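Local coordinates for protein extracellular ligand-binding receptor (Rhodopseudomonas palustris, PDB 3SG0) that binds the aromatic acid benzoylformate (phenylglyoxylate) and, as a solute-binding protein of the leucine-binding family, probably serves uptake of such acids into the cell, at residues Q231-Q245 and K256-A268. Sequence-based numbering, arbitrary orientation.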
loop_
_atom_site.group_PDB
_atom_site.type_symbol
_atom_site.label_atom_id
_atom_site.label_comp_id
_atom_site.label_asym_id
_atom_site.label_seq_id
_atom_site.Cartn_x
_atom_site.Cartn_y
_atom_site.Cartn_z
ATOM N N GLN A 231 11.256 -15.932 -4.180
ATOM C CA GLN A 231 11.953 -15.680 -5.434
ATOM C C GLN A 231 13.353 -16.305 -5.419
ATOM O O GLN A 231 13.752 -16.963 -6.379
ATOM C CB GLN A 231 12.002 -14.179 -5.746
ATOM C CG GLN A 231 12.697 -13.881 -7.065
ATOM C CD GLN A 231 12.072 -12.740 -7.837
ATOM O OE1 GLN A 231 11.177 -12.044 -7.356
ATOM N NE2 GLN A 231 12.541 -12.555 -9.064
ATOM N N LYS A 232 14.087 -16.110 -4.331
ATOM C CA LYS A 232 15.387 -16.758 -4.185
ATOM C C LYS A 232 15.266 -18.278 -4.201
ATOM O O LYS A 232 16.095 -18.964 -4.796
ATOM C CB LYS A 232 16.090 -16.303 -2.905
ATOM C CG LYS A 232 16.659 -14.899 -2.974
ATOM C CD LYS A 232 17.508 -14.579 -1.748
ATOM C CE LYS A 232 18.967 -14.939 -1.962
ATOM N NZ LYS A 232 19.620 -14.018 -2.937
ATOM N N ALA A 233 14.246 -18.813 -3.542
ATOM C CA ALA A 233 14.079 -20.261 -3.491
ATOM C C ALA A 233 13.814 -20.832 -4.878
ATOM O O ALA A 233 14.371 -21.868 -5.249
ATOM C CB ALA A 233 12.964 -20.636 -2.524
ATOM N N LEU A 234 12.981 -20.153 -5.659
ATOM C CA LEU A 234 12.734 -20.581 -7.028
ATOM C C LEU A 234 14.026 -20.583 -7.840
ATOM O O LEU A 234 14.328 -21.556 -8.541
ATOM C CB LEU A 234 11.691 -19.678 -7.686
ATOM C CG LEU A 234 10.243 -19.961 -7.284
ATOM C CD1 LEU A 234 9.367 -18.751 -7.529
ATOM C CD2 LEU A 234 9.713 -21.179 -8.037
ATOM N N ARG A 235 14.796 -19.502 -7.749
ATOM C CA ARG A 235 16.026 -19.405 -8.526
ATOM C C ARG A 235 17.048 -20.449 -8.084
ATOM O O ARG A 235 17.708 -21.074 -8.921
ATOM C CB ARG A 235 16.626 -17.997 -8.453
ATOM C CG ARG A 235 15.778 -16.913 -9.113
ATOM C CD ARG A 235 15.636 -17.141 -10.613
ATOM N NE ARG A 235 14.976 -16.013 -11.267
ATOM C CZ ARG A 235 14.064 -16.132 -12.227
ATOM N NH1 ARG A 235 13.702 -17.332 -12.657
ATOM N NH2 ARG A 235 13.512 -15.045 -12.758
ATOM N N GLU A 236 17.172 -20.646 -6.778
ATOM C CA GLU A 236 18.141 -21.598 -6.250
ATOM C C GLU A 236 17.800 -23.027 -6.662
ATOM O O GLU A 236 18.690 -23.871 -6.807
ATOM C CB GLU A 236 18.243 -21.458 -4.729
ATOM C CG GLU A 236 18.930 -20.165 -4.301
ATOM C CD GLU A 236 18.762 -19.857 -2.828
ATOM O OE1 GLU A 236 18.144 -20.672 -2.110
ATOM O OE2 GLU A 236 19.246 -18.792 -2.389
ATOM N N ARG A 237 16.514 -23.297 -6.864
ATOM C CA ARG A 237 16.065 -24.635 -7.245
ATOM C C ARG A 237 15.903 -24.815 -8.750
ATOM O O ARG A 237 15.321 -25.802 -9.210
ATOM C CB ARG A 237 14.792 -25.023 -6.488
ATOM C CG ARG A 237 14.994 -25.000 -4.980
ATOM C CD ARG A 237 14.216 -26.078 -4.253
ATOM N NE ARG A 237 14.702 -26.231 -2.883
ATOM C CZ ARG A 237 15.402 -27.275 -2.444
ATOM N NH1 ARG A 237 15.805 -27.320 -1.181
ATOM N NH2 ARG A 237 15.691 -28.279 -3.259
ATOM N N GLY A 238 16.426 -23.860 -9.515
ATOM C CA GLY A 238 16.599 -24.044 -10.944
ATOM C C GLY A 238 15.566 -23.408 -11.847
ATOM O O GLY A 238 15.651 -23.541 -13.066
ATOM N N PHE A 239 14.590 -22.712 -11.278
ATOM C CA PHE A 239 13.593 -22.083 -12.123
ATOM C C PHE A 239 14.194 -20.891 -12.855
ATOM O O PHE A 239 14.737 -19.978 -12.233
ATOM C CB PHE A 239 12.363 -21.652 -11.329
ATOM C CG PHE A 239 11.266 -21.133 -12.199
ATOM C CD1 PHE A 239 10.574 -21.999 -13.033
ATOM C CD2 PHE A 239 10.941 -19.787 -12.220
ATOM C CE1 PHE A 239 9.579 -21.541 -13.859
ATOM C CE2 PHE A 239 9.939 -19.322 -13.046
ATOM C CZ PHE A 239 9.257 -20.202 -13.869
ATOM N N LYS A 240 14.096 -20.909 -14.181
ATOM C CA LYS A 240 14.727 -19.882 -15.001
ATOM C C LYS A 240 13.722 -18.950 -15.676
ATOM O O LYS A 240 14.110 -17.958 -16.289
ATOM C CB LYS A 240 15.639 -20.527 -16.051
ATOM C CG LYS A 240 16.750 -21.379 -15.454
ATOM C CD LYS A 240 18.123 -20.843 -15.834
ATOM C CE LYS A 240 19.238 -21.723 -15.283
ATOM N NZ LYS A 240 19.252 -21.746 -13.794
ATOM N N GLY A 241 12.435 -19.264 -15.561
ATOM C CA GLY A 241 11.407 -18.473 -16.216
ATOM C C GLY A 241 11.135 -17.129 -15.561
ATOM O O GLY A 241 11.754 -16.761 -14.564
ATOM N N ALA A 242 10.198 -16.388 -16.133
ATOM C CA ALA A 242 9.841 -15.076 -15.609
ATOM C C ALA A 242 9.188 -15.186 -14.239
ATOM O O ALA A 242 8.381 -16.086 -13.993
ATOM C CB ALA A 242 8.911 -14.367 -16.571
ATOM N N ILE A 243 9.540 -14.261 -13.350
ATOM C CA ILE A 243 8.888 -14.166 -12.053
ATOM C C ILE A 243 8.250 -12.788 -11.918
ATOM O O ILE A 243 8.867 -11.759 -12.220
ATOM C CB ILE A 243 9.878 -14.440 -10.909
ATOM C CG1 ILE A 243 10.380 -15.887 -10.978
ATOM C CG2 ILE A 243 9.216 -14.174 -9.564
ATOM C CD1 ILE A 243 11.471 -16.205 -9.970
ATOM N N TYR A 244 6.994 -12.792 -11.499
ATOM C CA TYR A 244 6.219 -11.575 -11.312
ATOM C C TYR A 244 5.929 -11.396 -9.834
ATOM O O TYR A 244 5.698 -12.375 -9.119
ATOM C CB TYR A 244 4.925 -11.670 -12.116
ATOM C CG TYR A 244 5.239 -11.792 -13.577
ATOM C CD1 TYR A 244 5.607 -10.677 -14.309
ATOM C CD2 TYR A 244 5.245 -13.026 -14.212
ATOM C CE1 TYR A 244 5.935 -10.775 -15.644
ATOM C CE2 TYR A 244 5.570 -13.133 -15.554
ATOM C CZ TYR A 244 5.919 -12.007 -16.255
ATOM O OH TYR A 244 6.249 -12.108 -17.587
ATOM N N GLN A 245 5.978 -10.150 -9.371
ATOM C CA GLN A 245 5.670 -9.835 -7.986
ATOM C C GLN A 245 4.562 -8.785 -7.978
ATOM O O GLN A 245 3.838 -8.637 -8.969
ATOM C CB GLN A 245 6.928 -9.379 -7.236
ATOM C CG GLN A 245 7.972 -10.487 -7.048
ATOM C CD GLN A 245 8.084 -10.991 -5.610
ATOM O OE1 GLN A 245 7.195 -10.790 -4.783
ATOM N NE2 GLN A 245 9.197 -11.646 -5.306
ATOM N N LYS A 256 17.966 -4.737 -2.606
ATOM C CA LYS A 256 19.235 -4.979 -1.927
ATOM C C LYS A 256 19.326 -6.408 -1.391
ATOM O O LYS A 256 20.336 -7.092 -1.577
ATOM C CB LYS A 256 19.420 -3.975 -0.792
ATOM C CG LYS A 256 20.729 -4.114 -0.028
ATOM C CD LYS A 256 20.827 -3.048 1.054
ATOM C CE LYS A 256 22.011 -3.284 1.975
ATOM N NZ LYS A 256 21.995 -2.342 3.130
ATOM N N LEU A 257 18.270 -6.855 -0.727
ATOM C CA LEU A 257 18.254 -8.194 -0.151
ATOM C C LEU A 257 18.186 -9.261 -1.239
ATOM O O LEU A 257 18.826 -10.310 -1.138
ATOM C CB LEU A 257 17.073 -8.337 0.810
ATOM C CG LEU A 257 17.014 -9.633 1.619
ATOM C CD1 LEU A 257 18.205 -9.722 2.573
ATOM C CD2 LEU A 257 15.701 -9.725 2.384
ATOM N N GLY A 258 17.422 -8.988 -2.290
ATOM C CA GLY A 258 17.200 -9.971 -3.335
ATOM C C GLY A 258 18.354 -10.125 -4.306
ATOM O O GLY A 258 18.563 -11.208 -4.849
ATOM N N GLY A 259 19.095 -9.048 -4.545
ATOM C CA GLY A 259 20.258 -9.116 -5.412
ATOM C C GLY A 259 19.944 -9.628 -6.806
ATOM O O GLY A 259 18.904 -9.304 -7.382
ATOM N N LYS A 260 20.842 -10.446 -7.350
ATOM C CA LYS A 260 20.690 -10.936 -8.714
ATOM C C LYS A 260 19.434 -11.786 -8.891
ATOM O O LYS A 260 18.880 -11.862 -9.985
ATOM C CB LYS A 260 21.935 -11.718 -9.151
ATOM C CG LYS A 260 22.015 -13.139 -8.613
ATOM C CD LYS A 260 23.367 -13.765 -8.928
ATOM C CE LYS A 260 23.365 -15.267 -8.689
ATOM N NZ LYS A 260 22.599 -15.997 -9.737
ATOM N N ASP A 261 18.973 -12.410 -7.812
ATOM C CA ASP A 261 17.794 -13.269 -7.902
ATOM C C ASP A 261 16.499 -12.513 -8.210
ATOM O O ASP A 261 15.554 -13.098 -8.748
ATOM C CB ASP A 261 17.619 -14.095 -6.629
ATOM C CG ASP A 261 18.724 -15.118 -6.436
ATOM O OD1 ASP A 261 19.230 -15.667 -7.440
ATOM O OD2 ASP A 261 19.090 -15.373 -5.272
ATOM N N VAL A 262 16.449 -11.224 -7.875
ATOM C CA VAL A 262 15.247 -10.434 -8.153
ATOM C C VAL A 262 15.384 -9.526 -9.370
ATOM O O VAL A 262 14.420 -8.872 -9.777
ATOM C CB VAL A 262 14.748 -9.644 -6.919
ATOM C CG1 VAL A 262 14.483 -10.600 -5.761
ATOM C CG2 VAL A 262 15.730 -8.540 -6.526
ATOM N N GLU A 263 16.572 -9.484 -9.964
ATOM C CA GLU A 263 16.754 -8.759 -11.211
ATOM C C GLU A 263 15.740 -9.272 -12.231
ATOM O O GLU A 263 15.528 -10.480 -12.361
ATOM C CB GLU A 263 18.185 -8.940 -11.722
ATOM C CG GLU A 263 18.488 -8.250 -13.040
ATOM C CD GLU A 263 18.607 -6.741 -12.912
ATOM O OE1 GLU A 263 18.601 -6.227 -11.772
ATOM O OE2 GLU A 263 18.709 -6.070 -13.963
ATOM N N GLY A 264 15.094 -8.348 -12.934
ATOM C CA GLY A 264 14.123 -8.716 -13.942
ATOM C C GLY A 264 12.706 -8.916 -13.435
ATOM O O GLY A 264 11.795 -9.100 -14.240
ATOM N N ALA A 265 12.505 -8.889 -12.120
ATOM C CA ALA A 265 11.149 -8.996 -11.590
ATOM C C ALA A 265 10.286 -7.871 -12.152
ATOM O O ALA A 265 10.750 -6.737 -12.291
ATOM C CB ALA A 265 11.155 -8.944 -10.072
ATOM N N ILE A 266 9.033 -8.186 -12.460
ATOM C CA ILE A 266 8.082 -7.212 -12.969
ATOM C C ILE A 266 6.847 -7.241 -12.083
ATOM O O ILE A 266 6.423 -8.309 -11.634
ATOM C CB ILE A 266 7.714 -7.513 -14.443
ATOM C CG1 ILE A 266 8.919 -7.232 -15.344
ATOM C CG2 ILE A 266 6.494 -6.706 -14.883
ATOM C CD1 ILE A 266 8.789 -7.777 -16.752
ATOM N N PHE A 267 6.283 -6.069 -11.822
ATOM C CA PHE A 267 5.040 -5.965 -11.062
ATOM C C PHE A 267 4.250 -4.758 -11.531
ATOM O O PHE A 267 4.816 -3.835 -12.129
ATOM C CB PHE A 267 5.299 -5.878 -9.547
ATOM C CG PHE A 267 6.125 -4.681 -9.113
ATOM C CD1 PHE A 267 5.521 -3.510 -8.674
ATOM C CD2 PHE A 267 7.508 -4.752 -9.106
ATOM C CE1 PHE A 267 6.287 -2.432 -8.252
ATOM C CE2 PHE A 267 8.278 -3.674 -8.695
ATOM C CZ PHE A 267 7.668 -2.523 -8.261
ATOM N N ALA A 268 2.949 -4.765 -11.278
ATOM C CA ALA A 268 2.137 -3.581 -11.501
ATOM C C ALA A 268 2.172 -2.735 -10.234
ATOM O O ALA A 268 1.900 -3.233 -9.135
ATOM C CB ALA A 268 0.710 -3.977 -11.846
HETATM O O HOH W 1 21.254 -11.604 -2.763
HETATM O O HOH W 2 13.342 -12.155 -11.827
HETATM O O HOH W 3 16.572 -13.421 -11.606
HETATM O O HOH W 4 11.778 -12.429 -14.087
HETATM O O HOH W 5 9.687 -10.802 -14.829
HETATM O O HOH W 6 1.723 -7.028 -9.897
#
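Gln231 reaches from helix 228-236 to the turn after helix 252-258, its side chain crossing that of Val262 at about a right angle. With CG anti to the backbone N (chi1 -179°), the flat amide lies against Val262 CG1, 3.8 Å from Gln231 CD, while NE2 makes a weak hydrogen bond, 3.1 Å, to Asp261 O. Glutamine suits this buried place because its other end also works: OE1 accepts Gln245 NE2 at 2.9 Å, almost straight and in both amide planes, tying the helix to Gln245, just after Tyr244. Next along the helix, the long, flexible Lys232 bends at chi3 and chi4 to bring NZ 2.8 Å from Asp261 OD2, a salt bridge meeting OD2 on its anti side, 26° out of the carboxylate plane; water 1 links NZ to Leu257 O. One turn on from Gln231, Arg235 passes Asp261 without a salt bridge, its CB 3.6 Å from Asp261 OD1. Its guanidinium instead grips Gly241 O end-on with NH1 and NH2, gives NH1 also to Phe239 O, and lies flat under Ile243 CD1. NE and NH2 donate to waters 3 and 2, and water 2 passes the link on to Glu263 O. Shortened to alanine, the residue is likely to leave the carbonyls of Phe239 and Gly241 without these donors and to break the water link to Glu263. Farther on, water 5 joins Ile243 O to Gly264 O. Tyr244 lies beside Ile266, CD1 3.8 Å from its CB, and Gln245 N donates to Ile266 O at 3.0 Å, beside the single bridge between edge strands 242-244 and 266-269. Thus one charged pair, an amide relay, a backbone bond and ordered water join two consecutive helix-strand units in one lobe of this periplasmic-binding fold.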